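Local coordinates for ferrichrome ABC transporter substrate-binding protein (Staphylococcus pseudintermedius, PDB 5FLY), which probably binds ferrichrome-type iron siderophores outside the membrane and delivers them to an ABC importer, as a class III solute-binding protein, at residues K131-D136 with N260-L265; E138-Q143 with V267-L272. All blocks are in the same frame, centred on the assembly; numbering follows the deposited sequence.

Contact 1: K131-D136 with N260-L265; sequences KKWKAD and NDPYTL
W133 sets one face of its indole against the CB-CG edge of P262, the side chains crossing at about a right angle, with P262 CG 3.9 Å above the indole plane and displaced toward the rim. The two residues belong to the long interdomain helix 127-152, the backbone helix that joins the two lobes of class III solute-binding proteins, and to the first turn of the C-terminal helix 262-278. CG of W133 stands anti to the backbone N (chi1 169°), which directs the indole toward helix 262-278. L265 comes from another direction, in the ring plane at the edge, its CD1 3.8 Å from W133 CZ2. Proline and leucine, one helical turn apart, thus seat the indole on a face and at an edge, and all three residues are buried. Y41 and W137 also meet the W133 ring, while Q117 of helix 113-124 touches both W133 and P262. The helix start is fixed by D261, the N-cap residue just before P262: its OD2 accepts from T264 N at 3.0 Å and more weakly from Y263 N, and its OD1 lies 2.7 Å from T264 OG1. The indole N-H has a partner too. A water in the ring plane accepts from W133 NE1 at 2.9 Å and donates to P262 O at 2.8 Å, bridging the two helices with a polar link beside the apolar one.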
ATOM      1  N   LYS A 131     -16.597   2.098  -8.502  1.00 10.67           N
ATOM      2  CA  LYS A 131     -17.560   2.957  -7.826  1.00  9.88           C
ATOM      3  C   LYS A 131     -18.320   2.215  -6.731  1.00 10.46           C
ATOM      4  O   LYS A 131     -18.497   2.755  -5.628  1.00 10.79           O
ATOM      5  CB  LYS A 131     -18.552   3.548  -8.841  1.00 11.74           C
ATOM      6  CG  LYS A 131     -17.998   4.706  -9.661  1.00 15.89           C
ATOM      7  CD  LYS A 131     -19.095   5.371 -10.511  1.00 21.24           C
ATOM      8  CE  LYS A 131     -20.116   6.142  -9.652  1.00 23.53           C
ATOM      9  NZ  LYS A 131     -19.515   7.309  -8.888  1.00 23.90           N
ATOM     10  N   LYS A 132     -18.777   0.989  -7.038  1.00 10.07           N
ATOM     11  CA  LYS A 132     -19.505   0.145  -6.084  1.00 10.82           C
ATOM     12  C   LYS A 132     -18.585  -0.278  -4.929  1.00 12.35           C
ATOM     13  O   LYS A 132     -18.943  -0.148  -3.761  1.00 12.95           O
ATOM     14  CB  LYS A 132     -20.094  -1.089  -6.777  1.00 12.09           C
ATOM     15  CG  LYS A 132     -20.739  -2.103  -5.828  1.00 17.14           C
ATOM     16  CD  LYS A 132     -21.255  -3.348  -6.555  1.00 23.29           C
ATOM     17  CE  LYS A 132     -21.852  -4.339  -5.560  1.00 28.97           C
ATOM     18  NZ  LYS A 132     -22.548  -5.476  -6.241  1.00 31.98           N
ATOM     19  N   TRP A 133     -17.396  -0.763  -5.267  1.00 11.36           N
ATOM     20  CA  TRP A 133     -16.407  -1.116  -4.261  1.00 10.23           C
ATOM     21  C   TRP A 133     -16.090   0.065  -3.340  1.00  9.76           C
ATOM     22  O   TRP A 133     -16.052  -0.067  -2.117  1.00  7.43           O
ATOM     23  CB  TRP A 133     -15.120  -1.597  -4.929  1.00  9.05           C
ATOM     24  CG  TRP A 133     -14.020  -1.709  -3.940  1.00  9.67           C
ATOM     25  CD1 TRP A 133     -13.821  -2.732  -3.073  1.00 10.31           C
ATOM     26  CD2 TRP A 133     -12.981  -0.748  -3.683  1.00 10.04           C
ATOM     27  NE1 TRP A 133     -12.725  -2.474  -2.282  1.00 12.53           N
ATOM     28  CE2 TRP A 133     -12.190  -1.266  -2.642  1.00 10.99           C
ATOM     29  CE3 TRP A 133     -12.643   0.490  -4.237  1.00 10.05           C
ATOM     30  CZ2 TRP A 133     -11.076  -0.588  -2.141  1.00 13.82           C
ATOM     31  CZ3 TRP A 133     -11.539   1.168  -3.733  1.00 11.73           C
ATOM     32  CH2 TRP A 133     -10.766   0.622  -2.698  1.00 12.68           C
ATOM     33  N   LYS A 134     -15.849   1.224  -3.933  1.00  9.70           N
ATOM     34  CA  LYS A 134     -15.548   2.428  -3.156  1.00  7.86           C
ATOM     35  C   LYS A 134     -16.668   2.808  -2.184  1.00  8.73           C
ATOM     36  O   LYS A 134     -16.419   3.138  -1.025  1.00  9.43           O
ATOM     37  CB  LYS A 134     -15.270   3.583  -4.108  1.00  7.94           C
ATOM     38  CG  LYS A 134     -14.749   4.817  -3.439  1.00 10.07           C
ATOM     39  CD  LYS A 134     -14.542   5.926  -4.434  1.00 12.31           C
ATOM     40  CE  LYS A 134     -13.949   7.146  -3.774  1.00 12.79           C
ATOM     41  NZ  LYS A 134     -13.899   8.258  -4.727  1.00 14.32           N
ATOM     42  N   ALA A 135     -17.904   2.774  -2.664  1.00 10.70           N
ATOM     43  CA  ALA A 135     -19.043   3.124  -1.822  1.00 11.25           C
ATOM     44  C   ALA A 135     -19.177   2.152  -0.658  1.00  9.33           C
ATOM     45  O   ALA A 135     -19.438   2.572   0.464  1.00  9.50           O
ATOM     46  CB  ALA A 135     -20.311   3.143  -2.632  1.00 12.94           C
ATOM     47  N   ASP A 136     -18.977   0.866  -0.925  1.00 11.40           N
ATOM     48  CA  ASP A 136     -19.052  -0.148   0.123  1.00 12.38           C
ATOM     49  C   ASP A 136     -17.941   0.052   1.147  1.00 11.89           C
ATOM     50  O   ASP A 136     -18.161  -0.040   2.362  1.00 13.01           O
ATOM     51  CB  ASP A 136     -18.952  -1.559  -0.456  1.00 13.92           C
ATOM     52  CG  ASP A 136     -20.142  -1.940  -1.325  1.00 19.87           C
ATOM     53  OD1 ASP A 136     -21.212  -1.314  -1.200  1.00 22.97           O
ATOM     54  OD2 ASP A 136     -20.002  -2.882  -2.135  1.00 23.19           O
ATOM     55  N   ASN A 260      -1.667  -1.712  -0.519  1.00 10.34           N
ATOM     56  CA  ASN A 260      -2.895  -0.955  -0.285  1.00  9.56           C
ATOM     57  C   ASN A 260      -3.949  -1.213  -1.361  1.00  7.47           C
ATOM     58  O   ASN A 260      -4.815  -0.386  -1.604  1.00  7.29           O
ATOM     59  CB  ASN A 260      -2.600   0.561  -0.161  1.00 10.73           C
ATOM     60  CG  ASN A 260      -1.948   1.175  -1.407  1.00 10.21           C
ATOM     61  OD1 ASN A 260      -1.867   0.568  -2.470  1.00  8.96           O
ATOM     62  ND2 ASN A 260      -1.484   2.413  -1.261  1.00 12.53           N
ATOM     63  N   ASP A 261      -3.847  -2.377  -1.996  1.00  6.97           N
ATOM     64  CA  ASP A 261      -4.868  -2.873  -2.922  1.00  7.53           C
ATOM     65  C   ASP A 261      -6.131  -3.342  -2.170  1.00  6.69           C
ATOM     66  O   ASP A 261      -6.095  -3.587  -0.963  1.00  6.48           O
ATOM     67  CB  ASP A 261      -4.290  -4.031  -3.707  1.00  8.34           C
ATOM     68  CG  ASP A 261      -3.961  -5.183  -2.804  1.00  9.10           C
ATOM     69  OD1 ASP A 261      -2.859  -5.164  -2.209  1.00  9.24           O
ATOM     70  OD2 ASP A 261      -4.845  -6.065  -2.620  1.00  8.69           O
ATOM     71  N   PRO A 262      -7.249  -3.533  -2.888  1.00  7.83           N
ATOM     72  CA  PRO A 262      -8.488  -3.948  -2.201  1.00  7.46           C
ATOM     73  C   PRO A 262      -8.390  -5.253  -1.395  1.00  8.41           C
ATOM     74  O   PRO A 262      -9.079  -5.345  -0.374  1.00  9.72           O
ATOM     75  CB  PRO A 262      -9.493  -4.092  -3.354  1.00  7.58           C
ATOM     76  CG  PRO A 262      -8.967  -3.117  -4.415  1.00  8.78           C
ATOM     77  CD  PRO A 262      -7.474  -3.198  -4.305  1.00  8.76           C
ATOM     78  N   TYR A 263      -7.616  -6.250  -1.829  1.00  9.78           N
ATOM     79  CA  TYR A 263      -7.504  -7.491  -1.053  1.00 10.34           C
ATOM     80  C   TYR A 263      -6.812  -7.188   0.269  1.00 10.10           C
ATOM     81  O   TYR A 263      -7.286  -7.557   1.331  1.00  9.87           O
ATOM     82  CB  TYR A 263      -6.724  -8.572  -1.805  1.00  9.10           C
ATOM     83  CG  TYR A 263      -7.398  -9.109  -3.039  1.00  7.70           C
ATOM     84  CD1 TYR A 263      -8.398 -10.073  -2.947  1.00  9.84           C
ATOM     85  CD2 TYR A 263      -7.005  -8.682  -4.306  1.00  9.03           C
ATOM     86  CE1 TYR A 263      -9.006 -10.575  -4.085  1.00  9.57           C
ATOM     87  CE2 TYR A 263      -7.593  -9.181  -5.446  1.00  9.04           C
ATOM     88  CZ  TYR A 263      -8.601 -10.124  -5.333  1.00 10.32           C
ATOM     89  OH  TYR A 263      -9.208 -10.632  -6.468  1.00  9.17           O
ATOM     90  N   THR A 264      -5.693  -6.480   0.188  1.00  7.83           N
ATOM     91  CA  THR A 264      -4.916  -6.150   1.373  1.00  7.00           C
ATOM     92  C   THR A 264      -5.719  -5.241   2.281  1.00  9.25           C
ATOM     93  O   THR A 264      -5.697  -5.409   3.500  1.00  9.53           O
ATOM     94  CB  THR A 264      -3.577  -5.478   1.020  1.00  8.29           C
ATOM     95  OG1 THR A 264      -2.788  -6.366   0.213  1.00 10.19           O
ATOM     96  CG2 THR A 264      -2.817  -5.143   2.284  1.00  8.89           C
ATOM     97  N   LEU A 265      -6.434  -4.290   1.683  1.00  8.43           N
ATOM     98  CA  LEU A 265      -7.269  -3.362   2.440  1.00  8.82           C
ATOM     99  C   LEU A 265      -8.312  -4.119   3.261  1.00  8.48           C
ATOM    100  O   LEU A 265      -8.504  -3.821   4.434  1.00  8.14           O
ATOM    101  CB  LEU A 265      -7.938  -2.350   1.505  1.00  6.91           C
ATOM    102  CG  LEU A 265      -7.062  -1.260   0.886  1.00  8.09           C
ATOM    103  CD1 LEU A 265      -7.841  -0.503  -0.214  1.00  8.49           C
ATOM    104  CD2 LEU A 265      -6.528  -0.283   1.929  1.00 10.10           C
TER
HETATM  105  O   HOH W   1     -11.133  -3.448  -0.048  1.00 26.85           O

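Contact 2: E138-Q143 with V267-L272; sequences EKQTAQ and VIRKDL
The guanidinium of R269 is covered on one face by CG of Q140, 3.6 Å above its plane and offset toward the rim. The side chains cross at about a right angle, and the Q140 amide is tilted 41° from the guanidinium plane, so the overlap is not a flat stack. Q140 NE2 comes within 3.6 Å of R269 NH1, but both are N-H donors, and no hydrogen bond joins these two segments. Lower down the arginine, T141 CG2 packs against the aliphatic stem, 3.7 Å from R269 CD. The stem leaves its helix with CG anti to the backbone N and then bends at chi3 (59°), which swings the guanidinium across the Q140 side chain, one face against its CG.

What steadies these groups lies one shell out. D144, on the turn after Q140, takes a salt bridge from R269 NH1 at its OD2 and a hydrogen bond from Q140 NE2 at its OD1; a single carboxylate therefore holds both nitrogens, and its negative charge probably offsets the closeness of the two donors. T141 OG1 bonds back to W137 O in its own helix, leaving the methyl to meet the arginine.

The contact joins interdomain helix 127-152 to C-terminal helix 262-278 at a partly buried position. Helix 179-185 packs against both partners, through A185, which T141 touches, and through V181 against I268 and L272, while helix 254-257 covers I268 and L272 with Y257.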
ATOM      1  N   GLU A 138     -16.331   2.841   1.871  1.00 12.70           N
ATOM      2  CA  GLU A 138     -16.503   4.067   2.641  1.00 11.97           C
ATOM      3  C   GLU A 138     -17.559   3.893   3.723  1.00 11.64           C
ATOM      4  O   GLU A 138     -17.396   4.375   4.844  1.00 12.85           O
ATOM      5  CB  GLU A 138     -16.852   5.224   1.702  1.00 15.39           C
ATOM      6  CG  GLU A 138     -15.647   5.665   0.897  1.00 19.36           C
ATOM      7  CD  GLU A 138     -15.949   6.751  -0.099  1.00 24.53           C
ATOM      8  OE1 GLU A 138     -17.099   6.824  -0.593  1.00 26.73           O
ATOM      9  OE2 GLU A 138     -15.016   7.531  -0.390  1.00 27.57           O
ATOM     10  N   LYS A 139     -18.631   3.180   3.392  1.00 12.06           N
ATOM     11  CA  LYS A 139     -19.707   2.929   4.347  1.00 14.71           C
ATOM     12  C   LYS A 139     -19.229   2.022   5.493  1.00 14.19           C
ATOM     13  O   LYS A 139     -19.523   2.274   6.661  1.00 14.90           O
ATOM     14  CB  LYS A 139     -20.901   2.315   3.617  1.00 17.49           C
ATOM     15  CG  LYS A 139     -22.123   2.080   4.483  1.00 21.59           C
ATOM     16  CD  LYS A 139     -23.288   1.493   3.678  1.00 25.86           C
ATOM     17  CE  LYS A 139     -23.886   2.502   2.707  1.00 29.41           C
ATOM     18  NZ  LYS A 139     -24.419   3.725   3.398  1.00 31.97           N
ATOM     19  N   GLN A 140     -18.462   0.986   5.161  1.00 12.16           N
ATOM     20  CA  GLN A 140     -17.949   0.069   6.175  1.00 11.36           C
ATOM     21  C   GLN A 140     -16.967   0.778   7.104  1.00 11.49           C
ATOM     22  O   GLN A 140     -17.071   0.668   8.341  1.00 14.54           O
ATOM     23  CB  GLN A 140     -17.273  -1.131   5.504  1.00 12.50           C
ATOM     24  CG  GLN A 140     -16.562  -2.066   6.472  1.00 14.88           C
ATOM     25  CD  GLN A 140     -17.527  -2.777   7.380  1.00 17.90           C
ATOM     26  OE1 GLN A 140     -18.435  -3.463   6.909  1.00 20.84           O
ATOM     27  NE2 GLN A 140     -17.361  -2.603   8.687  1.00 19.73           N
ATOM     28  N   THR A 141     -16.007   1.498   6.526  1.00  9.10           N
ATOM     29  CA  THR A 141     -14.944   2.090   7.332  1.00  8.51           C
ATOM     30  C   THR A 141     -15.433   3.305   8.117  1.00  9.15           C
ATOM     31  O   THR A 141     -14.884   3.634   9.174  1.00  9.11           O
ATOM     32  CB  THR A 141     -13.706   2.480   6.470  1.00  9.62           C
ATOM     33  OG1 THR A 141     -14.073   3.338   5.380  1.00  9.91           O
ATOM     34  CG2 THR A 141     -13.019   1.233   5.920  1.00  9.14           C
ATOM     35  N   ALA A 142     -16.487   3.949   7.633  1.00 10.16           N
ATOM     36  CA  ALA A 142     -17.132   5.015   8.400  1.00 11.58           C
ATOM     37  C   ALA A 142     -17.663   4.454   9.711  1.00 10.11           C
ATOM     38  O   ALA A 142     -17.483   5.059  10.766  1.00 10.62           O
ATOM     39  CB  ALA A 142     -18.252   5.658   7.600  1.00 12.89           C
ATOM     40  N   GLN A 143     -18.291   3.281   9.655  1.00 10.54           N
ATOM     41  CA  GLN A 143     -18.791   2.650  10.876  1.00 11.35           C
ATOM     42  C   GLN A 143     -17.636   2.187  11.753  1.00 11.97           C
ATOM     43  O   GLN A 143     -17.647   2.400  12.966  1.00 12.13           O
ATOM     44  CB  GLN A 143     -19.724   1.485  10.552  1.00 12.71           C
ATOM     45  CG  GLN A 143     -20.399   0.872  11.769  1.00 15.56           C
ATOM     46  CD  GLN A 143     -21.228   1.870  12.569  1.00 20.27           C
ATOM     47  OE1 GLN A 143     -22.098   2.556  12.029  1.00 21.51           O
ATOM     48  NE2 GLN A 143     -20.952   1.955  13.864  1.00 22.23           N
ATOM     49  N   VAL A 267      -8.208  -7.231   4.412  1.00 10.32           N
ATOM     50  CA  VAL A 267      -7.537  -7.968   5.464  1.00 10.56           C
ATOM     51  C   VAL A 267      -7.051  -7.043   6.582  1.00  9.77           C
ATOM     52  O   VAL A 267      -7.261  -7.326   7.777  1.00  9.55           O
ATOM     53  CB  VAL A 267      -6.350  -8.766   4.883  1.00 10.18           C
ATOM     54  CG1 VAL A 267      -5.528  -9.424   5.984  1.00 10.32           C
ATOM     55  CG2 VAL A 267      -6.880  -9.824   3.927  1.00 11.04           C
ATOM     56  N   ILE A 268      -6.405  -5.946   6.211  1.00  7.17           N
ATOM     57  CA  ILE A 268      -5.810  -5.076   7.225  1.00  9.38           C
ATOM     58  C   ILE A 268      -6.892  -4.267   7.955  1.00  8.38           C
ATOM     59  O   ILE A 268      -6.728  -3.936   9.123  1.00  8.29           O
ATOM     60  CB  ILE A 268      -4.742  -4.116   6.638  1.00 11.15           C
ATOM     61  CG1 ILE A 268      -5.322  -3.192   5.574  1.00  9.88           C
ATOM     62  CG2 ILE A 268      -3.571  -4.905   6.079  1.00 11.35           C
ATOM     63  CD1 ILE A 268      -4.405  -2.017   5.223  1.00 18.80           C
ATOM     64  N   ARG A 269      -7.996  -3.966   7.277  1.00  8.17           N
ATOM     65  CA  ARG A 269      -9.105  -3.269   7.915  1.00  9.62           C
ATOM     66  C   ARG A 269      -9.593  -4.140   9.054  1.00 11.21           C
ATOM     67  O   ARG A 269      -9.766  -3.682  10.180  1.00 10.70           O
ATOM     68  CB  ARG A 269     -10.250  -2.998   6.940  1.00  8.08           C
ATOM     69  CG  ARG A 269     -11.424  -2.255   7.549  1.00  8.81           C
ATOM     70  CD  ARG A 269     -12.715  -2.405   6.729  1.00  9.01           C
ATOM     71  NE  ARG A 269     -13.120  -3.803   6.591  1.00 12.94           N
ATOM     72  CZ  ARG A 269     -13.747  -4.507   7.531  1.00 16.02           C
ATOM     73  NH1 ARG A 269     -14.069  -3.954   8.686  1.00 16.00           N
ATOM     74  NH2 ARG A 269     -14.044  -5.781   7.314  1.00 18.29           N
ATOM     75  N   LYS A 270      -9.793  -5.412   8.746  1.00 11.94           N
ATOM     76  CA  LYS A 270     -10.342  -6.348   9.720  1.00 12.20           C
ATOM     77  C   LYS A 270      -9.403  -6.533  10.896  1.00 12.12           C
ATOM     78  O   LYS A 270      -9.824  -6.494  12.068  1.00 11.77           O
ATOM     79  CB  LYS A 270     -10.623  -7.696   9.050  1.00 12.28           C
ATOM     80  CG  LYS A 270     -11.543  -8.609   9.824  1.00 16.60           C
ATOM     81  CD  LYS A 270     -11.767  -9.923   9.088  1.00 19.78           C
ATOM     82  CE  LYS A 270     -12.529  -9.744   7.782  0.37 20.86           C
ATOM     83  NZ  LYS A 270     -12.746 -11.055   7.094  1.00 23.15           N
ATOM     84  N   ASP A 271      -8.126  -6.725  10.586  1.00 11.03           N
ATOM     85  CA  ASP A 271      -7.126  -7.007  11.612  1.00 11.37           C
ATOM     86  C   ASP A 271      -6.924  -5.786  12.501  1.00 10.36           C
ATOM     87  O   ASP A 271      -6.861  -5.908  13.717  1.00 10.32           O
ATOM     88  CB  ASP A 271      -5.803  -7.421  10.981  1.00 11.16           C
ATOM     89  CG  ASP A 271      -4.768  -7.843  12.016  1.00 13.16           C
ATOM     90  OD1 ASP A 271      -5.076  -8.746  12.825  1.00 14.73           O
ATOM     91  OD2 ASP A 271      -3.659  -7.269  12.038  1.00 14.66           O
ATOM     92  N   LEU A 272      -6.823  -4.608  11.893  1.00  8.11           N
ATOM     93  CA  LEU A 272      -6.588  -3.390  12.655  1.00  8.00           C
ATOM     94  C   LEU A 272      -7.766  -3.081  13.551  1.00  8.66           C
ATOM     95  O   LEU A 272      -7.592  -2.702  14.700  1.00  9.44           O
ATOM     96  CB  LEU A 272      -6.318  -2.199  11.737  1.00  8.93           C
ATOM     97  CG  LEU A 272      -4.943  -2.188  11.091  1.00 10.21           C
ATOM     98  CD1 LEU A 272      -4.899  -1.075  10.062  1.00  9.40           C
ATOM     99  CD2 LEU A 272      -3.858  -2.023  12.152  1.00 10.49           C
TER

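From the N terminus, the chain passes through the parallel sheet containing strands 28-30 and 84-88 before entering helix 127-152, which supplies 131-136 and then 138-143. It next builds the mixed sheet of strands 158-164, 167-171, 203-205, 218-223 and 249-253, and returns in helix 262-278. Contact 1 closes a loop of 123 residues when 260-265 reaches 131-136; contact 2 closes one of equal length when 267-272 meets 138-143. The loops cross rather than nest, as expected for two helices running side by side in the same direction. With centres about 10 Å apart, the contacts tie the interdomain helix to the C-terminal helix at successive levels.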